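PDB 4IX8: tyrosine aminotransferase from Leishmania infantum, which probably transfers the amino group of L-tyrosine to 2-oxoglutarate, using pyridoxal 5'-phosphate as cofactor. Local coordinates for residues C167-K175 and V215-C223; T270-T280 and G292-A303. One frame throughout, in Å; residues are numbered along the deposited sequence.

Interaction 1: C167-K175 and V215-C223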
loop_
_atom_site.group_PDB
_atom_site.type_symbol
_atom_site.label_atom_id
_atom_site.label_comp_id
_atom_site.label_asym_id
_atom_site.label_seq_id
_atom_site.Cartn_x
_atom_site.Cartn_y
_atom_site.Cartn_z
ATOM N N CYS A 167 7.087 -21.385 -4.992
ATOM C CA CYS A 167 6.642 -22.613 -4.345
ATOM C C CYS A 167 5.121 -22.720 -4.388
ATOM O O CYS A 167 4.419 -21.716 -4.386
ATOM C CB CYS A 167 7.149 -22.681 -2.910
ATOM S SG CYS A 167 6.672 -21.194 -2.058
ATOM N N ALA A 168 4.625 -23.956 -4.423
ATOM C CA ALA A 168 3.207 -24.280 -4.174
ATOM C C ALA A 168 3.224 -25.441 -3.198
ATOM O O ALA A 168 3.923 -26.408 -3.425
ATOM C CB ALA A 168 2.470 -24.675 -5.424
ATOM N N PRO A 169 2.450 -25.368 -2.110
ATOM C CA PRO A 169 1.506 -24.299 -1.786
ATOM C C PRO A 169 2.181 -23.069 -1.228
ATOM O O PRO A 169 3.269 -23.142 -0.664
ATOM C CB PRO A 169 0.590 -24.947 -0.746
ATOM C CG PRO A 169 1.446 -25.963 -0.066
ATOM C CD PRO A 169 2.402 -26.471 -1.135
ATOM N N SER A 170 1.511 -21.937 -1.364
ATOM C CA SER A 170 2.113 -20.673 -1.047
ATOM C C SER A 170 1.080 -19.658 -0.665
ATOM O O SER A 170 -0.036 -19.661 -1.199
ATOM C CB SER A 170 2.922 -20.147 -2.254
ATOM O OG SER A 170 2.124 -20.186 -3.425
ATOM N N PHE A 171 1.516 -18.739 0.191
ATOM C CA PHE A 171 0.840 -17.470 0.470
ATOM C C PHE A 171 0.394 -16.882 -0.865
ATOM O O PHE A 171 1.209 -16.709 -1.745
ATOM C CB PHE A 171 1.817 -16.522 1.179
ATOM C CG PHE A 171 1.258 -15.157 1.497
ATOM C CD1 PHE A 171 0.135 -15.003 2.285
ATOM C CD2 PHE A 171 1.901 -14.014 1.039
ATOM C CE1 PHE A 171 -0.365 -13.721 2.581
ATOM C CE2 PHE A 171 1.416 -12.746 1.331
ATOM C CZ PHE A 171 0.278 -12.596 2.087
ATOM N N PRO A 172 -0.905 -16.627 -1.040
ATOM C CA PRO A 172 -1.399 -16.377 -2.403
ATOM C C PRO A 172 -0.945 -15.073 -3.092
ATOM O O PRO A 172 -1.182 -14.926 -4.289
ATOM C CB PRO A 172 -2.921 -16.338 -2.232
ATOM C CG PRO A 172 -3.226 -16.783 -0.817
ATOM C CD PRO A 172 -1.977 -16.715 -0.024
ATOM N N HIS A 173 -0.278 -14.177 -2.390
ATOM C CA HIS A 173 0.015 -12.887 -2.943
ATOM C C HIS A 173 1.008 -12.944 -4.108
ATOM O O HIS A 173 0.889 -12.100 -5.008
ATOM C CB HIS A 173 0.558 -11.934 -1.879
ATOM C CG HIS A 173 0.319 -10.487 -2.202
ATOM N ND1 HIS A 173 -0.937 -9.984 -2.479
ATOM C CD2 HIS A 173 1.167 -9.432 -2.257
ATOM C CE1 HIS A 173 -0.851 -8.682 -2.684
ATOM N NE2 HIS A 173 0.413 -8.322 -2.560
ATOM N N TYR A 174 1.967 -13.887 -4.122
ATOM C CA TYR A 174 2.919 -13.946 -5.242
ATOM C C TYR A 174 2.179 -14.195 -6.538
ATOM O O TYR A 174 2.376 -13.490 -7.550
ATOM C CB TYR A 174 3.999 -15.008 -5.010
ATOM C CG TYR A 174 4.834 -14.572 -3.847
ATOM C CD1 TYR A 174 5.903 -13.705 -4.022
ATOM C CD2 TYR A 174 4.483 -14.930 -2.538
ATOM C CE1 TYR A 174 6.637 -13.229 -2.920
ATOM C CE2 TYR A 174 5.209 -14.460 -1.438
ATOM C CZ TYR A 174 6.273 -13.616 -1.633
ATOM O OH TYR A 174 6.997 -13.150 -0.557
ATOM N N LYS A 175 1.242 -15.121 -6.478
ATOM C CA LYS A 175 0.437 -15.461 -7.640
ATOM C C LYS A 175 -0.450 -14.291 -8.050
ATOM O O LYS A 175 -0.626 -14.009 -9.239
ATOM C CB LYS A 175 -0.391 -16.707 -7.323
ATOM C CG LYS A 175 -1.529 -17.008 -8.239
ATOM C CD LYS A 175 -1.126 -17.706 -9.450
ATOM C CE LYS A 175 -2.352 -18.268 -10.140
ATOM N NZ LYS A 175 -2.065 -18.273 -11.586
ATOM N N VAL A 215 11.431 -17.722 -5.969
ATOM C CA VAL A 215 10.846 -17.255 -4.730
ATOM C C VAL A 215 10.741 -18.391 -3.715
ATOM O O VAL A 215 10.235 -19.463 -4.054
ATOM C CB VAL A 215 9.442 -16.694 -4.922
ATOM C CG1 VAL A 215 8.873 -16.302 -3.578
ATOM C CG2 VAL A 215 9.435 -15.498 -5.876
ATOM N N ILE A 216 11.221 -18.160 -2.484
ATOM C CA ILE A 216 10.930 -19.066 -1.394
ATOM C C ILE A 216 10.235 -18.324 -0.274
ATOM O O ILE A 216 10.321 -17.087 -0.173
ATOM C CB ILE A 216 12.175 -19.774 -0.830
ATOM C CG1 ILE A 216 13.132 -18.791 -0.209
ATOM C CG2 ILE A 216 12.841 -20.641 -1.907
ATOM C CD1 ILE A 216 14.292 -19.457 0.493
ATOM N N ILE A 217 9.468 -19.085 0.508
ATOM C CA ILE A 217 8.857 -18.609 1.724
ATOM C C ILE A 217 9.363 -19.451 2.883
ATOM O O ILE A 217 9.078 -20.629 2.966
ATOM C CB ILE A 217 7.316 -18.659 1.663
ATOM C CG1 ILE A 217 6.782 -17.942 0.403
ATOM C CG2 ILE A 217 6.764 -17.996 2.905
ATOM C CD1 ILE A 217 5.282 -18.035 0.208
ATOM N N ASN A 218 10.104 -18.838 3.781
ATOM C CA ASN A 218 10.741 -19.576 4.842
ATOM C C ASN A 218 10.953 -18.727 6.096
ATOM O O ASN A 218 11.723 -17.803 6.069
ATOM C CB ASN A 218 12.079 -20.102 4.381
ATOM C CG ASN A 218 12.771 -20.890 5.480
ATOM O OD1 ASN A 218 12.245 -21.885 5.955
ATOM N ND2 ASN A 218 13.919 -20.421 5.912
ATOM N N PRO A 219 10.292 -19.050 7.206
ATOM C CA PRO A 219 9.365 -20.159 7.390
ATOM C C PRO A 219 8.122 -19.990 6.561
ATOM O O PRO A 219 7.797 -18.852 6.208
ATOM C CB PRO A 219 9.050 -20.110 8.893
ATOM C CG PRO A 219 10.225 -19.419 9.520
ATOM C CD PRO A 219 10.636 -18.394 8.476
ATOM N N SER A 220 7.374 -21.076 6.356
ATOM C CA SER A 220 6.295 -21.076 5.363
ATOM C C SER A 220 4.865 -20.872 5.894
ATOM O O SER A 220 4.462 -21.477 6.866
ATOM C CB SER A 220 6.319 -22.384 4.594
ATOM O OG SER A 220 5.073 -22.550 3.946
ATOM N N ASN A 221 4.144 -19.952 5.254
ATOM C CA ASN A 221 2.690 -19.918 5.208
ATOM C C ASN A 221 2.304 -20.474 3.835
ATOM O O ASN A 221 2.665 -19.863 2.851
ATOM C CB ASN A 221 2.182 -18.467 5.388
ATOM C CG ASN A 221 0.698 -18.326 5.122
ATOM O OD1 ASN A 221 -0.009 -19.330 4.932
ATOM N ND2 ASN A 221 0.204 -17.083 5.124
ATOM N N PRO A 222 1.519 -21.573 3.744
ATOM C CA PRO A 222 0.700 -22.233 4.763
ATOM C C PRO A 222 1.286 -23.459 5.465
ATOM O O PRO A 222 0.544 -23.965 6.298
ATOM C CB PRO A 222 -0.520 -22.680 3.953
ATOM C CG PRO A 222 0.082 -23.084 2.641
ATOM C CD PRO A 222 1.272 -22.186 2.421
ATOM N N CYS A 223 2.523 -23.905 5.200
ATOM C CA CYS A 223 2.938 -25.289 5.586
ATOM C C CYS A 223 3.504 -25.426 7.019
ATOM O O CYS A 223 3.562 -26.524 7.570
ATOM C CB CYS A 223 4.006 -25.800 4.606
ATOM S SG CYS A 223 3.468 -25.782 2.894
HETATM O O HOH W 1 5.498 -22.024 1.295
#

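Interaction 2: T270-T280 and G292-A303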
loop_
_atom_site.group_PDB
_atom_site.type_symbol
_atom_site.label_atom_id
_atom_site.label_comp_id
_atom_site.label_asym_id
_atom_site.label_seq_id
_atom_site.Cartn_x
_atom_site.Cartn_y
_atom_site.Cartn_z
ATOM N N THR A 270 28.099 -16.029 -0.238
ATOM C CA THR A 270 27.737 -16.247 -1.622
ATOM C C THR A 270 27.554 -14.938 -2.343
ATOM O O THR A 270 27.155 -13.948 -1.730
ATOM C CB THR A 270 26.444 -17.039 -1.730
ATOM O OG1 THR A 270 26.120 -17.217 -3.112
ATOM C CG2 THR A 270 25.302 -16.313 -1.054
ATOM N N ASN A 271 27.781 -14.944 -3.650
ATOM C CA ASN A 271 27.538 -13.749 -4.457
ATOM C C ASN A 271 26.206 -13.819 -5.196
ATOM O O ASN A 271 25.877 -12.937 -5.985
ATOM C CB ASN A 271 28.680 -13.535 -5.440
ATOM C CG ASN A 271 29.997 -13.430 -4.742
ATOM O OD1 ASN A 271 30.123 -12.738 -3.729
ATOM N ND2 ASN A 271 30.972 -14.175 -5.225
ATOM N N VAL A 272 25.436 -14.869 -4.945
ATOM C CA VAL A 272 24.079 -14.925 -5.467
ATOM C C VAL A 272 23.294 -13.752 -4.907
ATOM O O VAL A 272 23.314 -13.521 -3.708
ATOM C CB VAL A 272 23.397 -16.212 -5.093
ATOM C CG1 VAL A 272 21.918 -16.192 -5.505
ATOM C CG2 VAL A 272 24.121 -17.350 -5.746
ATOM N N PRO A 273 22.678 -12.946 -5.771
ATOM C CA PRO A 273 21.893 -11.832 -5.226
ATOM C C PRO A 273 20.623 -12.337 -4.514
ATOM O O PRO A 273 19.920 -13.143 -5.093
ATOM C CB PRO A 273 21.507 -11.027 -6.466
ATOM C CG PRO A 273 22.260 -11.613 -7.593
ATOM C CD PRO A 273 22.585 -13.006 -7.237
ATOM N N ARG A 274 20.325 -11.830 -3.330
ATOM C CA ARG A 274 19.167 -12.254 -2.548
ATOM C C ARG A 274 18.364 -11.061 -2.099
ATOM O O ARG A 274 18.928 -10.115 -1.566
ATOM C CB ARG A 274 19.613 -13.018 -1.316
ATOM C CG ARG A 274 20.133 -14.383 -1.591
ATOM C CD ARG A 274 21.257 -14.742 -0.649
ATOM N NE ARG A 274 22.494 -14.018 -0.963
ATOM C CZ ARG A 274 23.432 -13.700 -0.066
ATOM N NH1 ARG A 274 23.286 -14.003 1.219
ATOM N NH2 ARG A 274 24.515 -13.061 -0.444
ATOM N N LEU A 275 17.046 -11.126 -2.241
ATOM C CA LEU A 275 16.176 -10.068 -1.708
ATOM C C LEU A 275 15.290 -10.661 -0.592
ATOM O O LEU A 275 14.449 -11.527 -0.814
ATOM C CB LEU A 275 15.323 -9.451 -2.816
ATOM C CG LEU A 275 14.468 -8.245 -2.448
ATOM C CD1 LEU A 275 15.326 -7.016 -2.283
ATOM C CD2 LEU A 275 13.308 -8.019 -3.453
ATOM N N ILE A 276 15.512 -10.196 0.615
ATOM C CA ILE A 276 14.820 -10.696 1.787
ATOM C C ILE A 276 13.655 -9.790 2.097
ATOM O O ILE A 276 13.836 -8.588 2.190
ATOM C CB ILE A 276 15.750 -10.744 2.960
ATOM C CG1 ILE A 276 16.914 -11.664 2.627
ATOM C CG2 ILE A 276 15.032 -11.216 4.193
ATOM C CD1 ILE A 276 17.950 -11.703 3.649
ATOM N N LEU A 277 12.468 -10.372 2.252
ATOM C CA LEU A 277 11.254 -9.634 2.632
ATOM C C LEU A 277 10.954 -10.008 4.071
ATOM O O LEU A 277 11.034 -11.173 4.428
ATOM C CB LEU A 277 10.077 -9.979 1.717
ATOM C CG LEU A 277 10.449 -10.043 0.224
ATOM C CD1 LEU A 277 9.235 -10.290 -0.633
ATOM C CD2 LEU A 277 11.136 -8.745 -0.212
ATOM N N GLY A 278 10.640 -9.019 4.905
ATOM C CA GLY A 278 10.392 -9.253 6.311
ATOM C C GLY A 278 9.715 -8.047 6.895
ATOM O O GLY A 278 9.370 -7.131 6.148
ATOM N N GLY A 279 9.492 -8.061 8.209
ATOM C CA GLY A 279 8.822 -6.976 8.884
ATOM C C GLY A 279 8.364 -7.389 10.275
ATOM O O GLY A 279 8.755 -8.451 10.790
ATOM N N THR A 280 7.475 -6.587 10.863
ATOM C CA THR A 280 7.031 -6.813 12.222
ATOM C C THR A 280 5.575 -7.234 12.268
ATOM O O THR A 280 5.090 -7.523 13.324
ATOM C CB THR A 280 7.153 -5.555 13.101
ATOM O OG1 THR A 280 6.271 -4.545 12.593
ATOM C CG2 THR A 280 8.590 -5.028 13.164
ATOM N N GLY A 292 6.637 -2.940 6.409
ATOM C CA GLY A 292 7.493 -4.091 6.181
ATOM C C GLY A 292 8.713 -3.565 5.449
ATOM O O GLY A 292 8.876 -2.363 5.305
ATOM N N TRP A 293 9.564 -4.448 4.967
ATOM C CA TRP A 293 10.757 -4.026 4.289
ATOM C C TRP A 293 11.319 -5.071 3.364
ATOM O O TRP A 293 10.938 -6.229 3.445
ATOM C CB TRP A 293 11.821 -3.675 5.308
ATOM C CG TRP A 293 12.173 -4.788 6.333
ATOM C CD1 TRP A 293 12.909 -5.920 6.109
ATOM C CD2 TRP A 293 11.849 -4.805 7.740
ATOM N NE1 TRP A 293 13.024 -6.656 7.275
ATOM C CE2 TRP A 293 12.401 -5.985 8.289
ATOM C CE3 TRP A 293 11.147 -3.949 8.575
ATOM C CZ2 TRP A 293 12.243 -6.341 9.629
ATOM C CZ3 TRP A 293 11.004 -4.306 9.936
ATOM C CH2 TRP A 293 11.548 -5.481 10.434
ATOM N N SER A 294 12.260 -4.653 2.516
ATOM C CA SER A 294 13.032 -5.554 1.690
ATOM C C SER A 294 14.506 -5.189 1.892
ATOM O O SER A 294 14.850 -4.016 2.040
ATOM C CB SER A 294 12.623 -5.462 0.194
ATOM O OG SER A 294 13.064 -4.231 -0.372
ATOM N N ILE A 295 15.358 -6.209 1.898
ATOM C CA ILE A 295 16.807 -6.052 2.050
ATOM C C ILE A 295 17.527 -6.776 0.929
ATOM O O ILE A 295 17.460 -8.003 0.852
ATOM C CB ILE A 295 17.321 -6.651 3.353
ATOM C CG1 ILE A 295 16.522 -6.121 4.544
ATOM C CG2 ILE A 295 18.818 -6.377 3.534
ATOM C CD1 ILE A 295 16.842 -6.805 5.844
ATOM N N LEU A 296 18.272 -6.028 0.108
ATOM C CA LEU A 296 19.036 -6.626 -0.982
ATOM C C LEU A 296 20.456 -6.914 -0.515
ATOM O O LEU A 296 21.099 -6.045 0.037
ATOM C CB LEU A 296 19.073 -5.696 -2.201
ATOM C CG LEU A 296 19.878 -6.246 -3.404
ATOM C CD1 LEU A 296 19.202 -7.412 -4.014
ATOM C CD2 LEU A 296 20.069 -5.179 -4.427
ATOM N N ILE A 297 20.916 -8.141 -0.716
ATOM C CA ILE A 297 22.286 -8.541 -0.415
ATOM C C ILE A 297 22.915 -9.030 -1.709
ATOM O O ILE A 297 22.516 -10.053 -2.281
ATOM C CB ILE A 297 22.348 -9.628 0.653
ATOM C CG1 ILE A 297 21.560 -9.191 1.903
ATOM C CG2 ILE A 297 23.798 -9.918 1.048
ATOM C CD1 ILE A 297 21.356 -10.296 2.938
ATOM N N ASP A 298 23.891 -8.265 -2.172
ATOM C CA ASP A 298 24.435 -8.374 -3.517
ATOM C C ASP A 298 25.899 -7.950 -3.458
ATOM O O ASP A 298 26.235 -6.807 -3.740
ATOM C CB ASP A 298 23.586 -7.485 -4.430
ATOM C CG ASP A 298 24.115 -7.400 -5.857
ATOM O OD1 ASP A 298 24.798 -8.373 -6.301
ATOM O OD2 ASP A 298 23.810 -6.370 -6.519
ATOM N N PRO A 299 26.770 -8.850 -2.997
ATOM C CA PRO A 299 28.166 -8.468 -2.734
ATOM C C PRO A 299 28.970 -8.063 -3.952
ATOM O O PRO A 299 29.861 -7.260 -3.782
ATOM C CB PRO A 299 28.760 -9.728 -2.098
ATOM C CG PRO A 299 27.582 -10.391 -1.467
ATOM C CD PRO A 299 26.447 -10.171 -2.424
ATOM N N MET A 300 28.698 -8.648 -5.117
ATOM C CA MET A 300 29.420 -8.308 -6.348
ATOM C C MET A 300 28.691 -7.227 -7.114
ATOM O O MET A 300 29.080 -6.912 -8.224
ATOM C CB MET A 300 29.600 -9.539 -7.248
ATOM C CG MET A 300 30.492 -10.624 -6.677
ATOM S SD MET A 300 32.136 -10.032 -6.149
ATOM C CE MET A 300 32.852 -9.434 -7.691
ATOM N N ASN A 301 27.657 -6.629 -6.519
ATOM C CA ASN A 301 26.890 -5.585 -7.211
ATOM C C ASN A 301 26.473 -5.967 -8.653
ATOM O O ASN A 301 26.774 -5.240 -9.597
ATOM C CB ASN A 301 27.691 -4.267 -7.248
ATOM C CG ASN A 301 26.826 -3.046 -7.619
ATOM O OD1 ASN A 301 25.632 -3.013 -7.349
ATOM N ND2 ASN A 301 27.438 -2.039 -8.217
ATOM N N VAL A 302 25.737 -7.077 -8.809
ATOM C CA VAL A 302 25.196 -7.489 -10.119
ATOM C C VAL A 302 23.716 -7.127 -10.261
ATOM O O VAL A 302 23.116 -7.344 -11.314
ATOM C CB VAL A 302 25.341 -9.007 -10.371
ATOM C CG1 VAL A 302 26.799 -9.395 -10.335
ATOM C CG2 VAL A 302 24.541 -9.820 -9.355
ATOM N N ALA A 303 23.133 -6.560 -9.215
ATOM C CA ALA A 303 21.707 -6.286 -9.243
ATOM C C ALA A 303 21.402 -4.855 -8.859
ATOM O O ALA A 303 20.294 -4.563 -8.427
ATOM C CB ALA A 303 20.969 -7.244 -8.320
HETATM O O HOH W 2 26.515 -10.012 -5.762
#

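Interaction 1: C167-K175 and V215-C223
Y174 turns one face of its ring to V215, whose CG1 lies 4.1 Å from the ring centroid, over the face but offset toward the CE1 edge. In this CH-pi contact a methyl of V215 gives its C-H bonds to the pi face, while the polar OH of Y174 is kept apart, bonded to D249. With CG anti to its own carbonyl carbon (chi1 -66°), Y174 carries the ring from the first turn of helix 173-181 back to the strand. On the same ring CE2 meets CD1 of I217 obliquely at 3.9 Å. I217 keeps its CG1-CD1 arm extended (chi2 176°), so CD1 reaches past the strand to S170 CB and lies 3.8 Å from F171 N; its CG1 packs on C167 SG at 4.1 Å.

Strands 163-168 and 211-217 are parallel neighbours in the central sheet of the large domain of a fold-type I pyridoxal phosphate enzyme, and the loops leaving their C-terminal ends face the cofactor. In those loops F171 N gives a weak hydrogen bond to N221 O (3.1 Å). ND2 of N221 comes 3.5 Å from CD1 of F171, amide and ring planes 45° apart. The amide is held at both ends: ND2 donates to O3 of the cofactor-modified lysine at position 282, and OD1 accepts from R418.

P169 and P222, each preceded by a cis peptide bond that proline's N-alkylated nitrogen makes cheap, pack CB to CG at 3.9 Å. C223 SG lies 3.6 Å from P169 CG. A water gives a proton to P169 O and also bonds to S220 OG, which accepts from C223 N in an ST motif.

Interaction 2: T270-T280 and G292-A303
I276 O is gripped twice from the facing chain: I295 N donates to it at 2.8 Å in the carbonyl plane, and S294 CA comes up at 3.2 Å as a CA-H...O contact. Both contacts belong to the antiparallel ladder of strands 274-279 and 292-297, in the large-domain sheet of a fold-type I aminotransferase, with R274–I297, I276–I295 and G278–W293 as hydrogen-bonded pairs. L275 and L277 share one face with S294 and L296; here L277 CD2 rests 3.6 Å from S294 CB, a side chain small enough to admit it, and both leucines also pack on helix 145-157. On the opposite face I276 CD1 meets I297 CD1 at 3.8 Å.

R274 is bent at chi2 and chi3, which folds its guanidinium back over I297. CG2 of I297 lies over one face, 3.6 Å from NH2, and T270 CG2 covers the other. V272 O accepts from NE close to the guanidinium plane and V265 O from NH1, probably helping to offset the buried charge.

D298 takes V302 N on OD1 and A303 N on OD2, while P273 CG touches V302 CG2. At the far end W293 holds CG between its backbone N and carbonyl carbon (chi1 56°), folding the indole over G278 and G279. G278, lacking a side chain, leaves NE1 room, and G279 CA makes a CH-pi contact, 3.4 Å from the six-membered ring centroid and 9° off the normal.

Overall arrangement
Both contacts belong to one mixed sheet, in which strand 246-249 lies between 211-217 of interaction 1 and 274-279 of interaction 2. Their centres are about 18 Å apart, interaction 1 lying about 6 Å from the centre of the chain and interaction 2 about 17 Å. They meet where Y174 OH comes 3.6 Å from L277 CD1, and I150 of helix 145-157 packs on both residues. Interaction 1 reaches the cofactor directly through N221. Interaction 2 approaches it along the chain, since T280 ends its first segment two residues before the modified lysine at position 282. The second subunit also borders both, bonding to H173 and packing on P273 and V302.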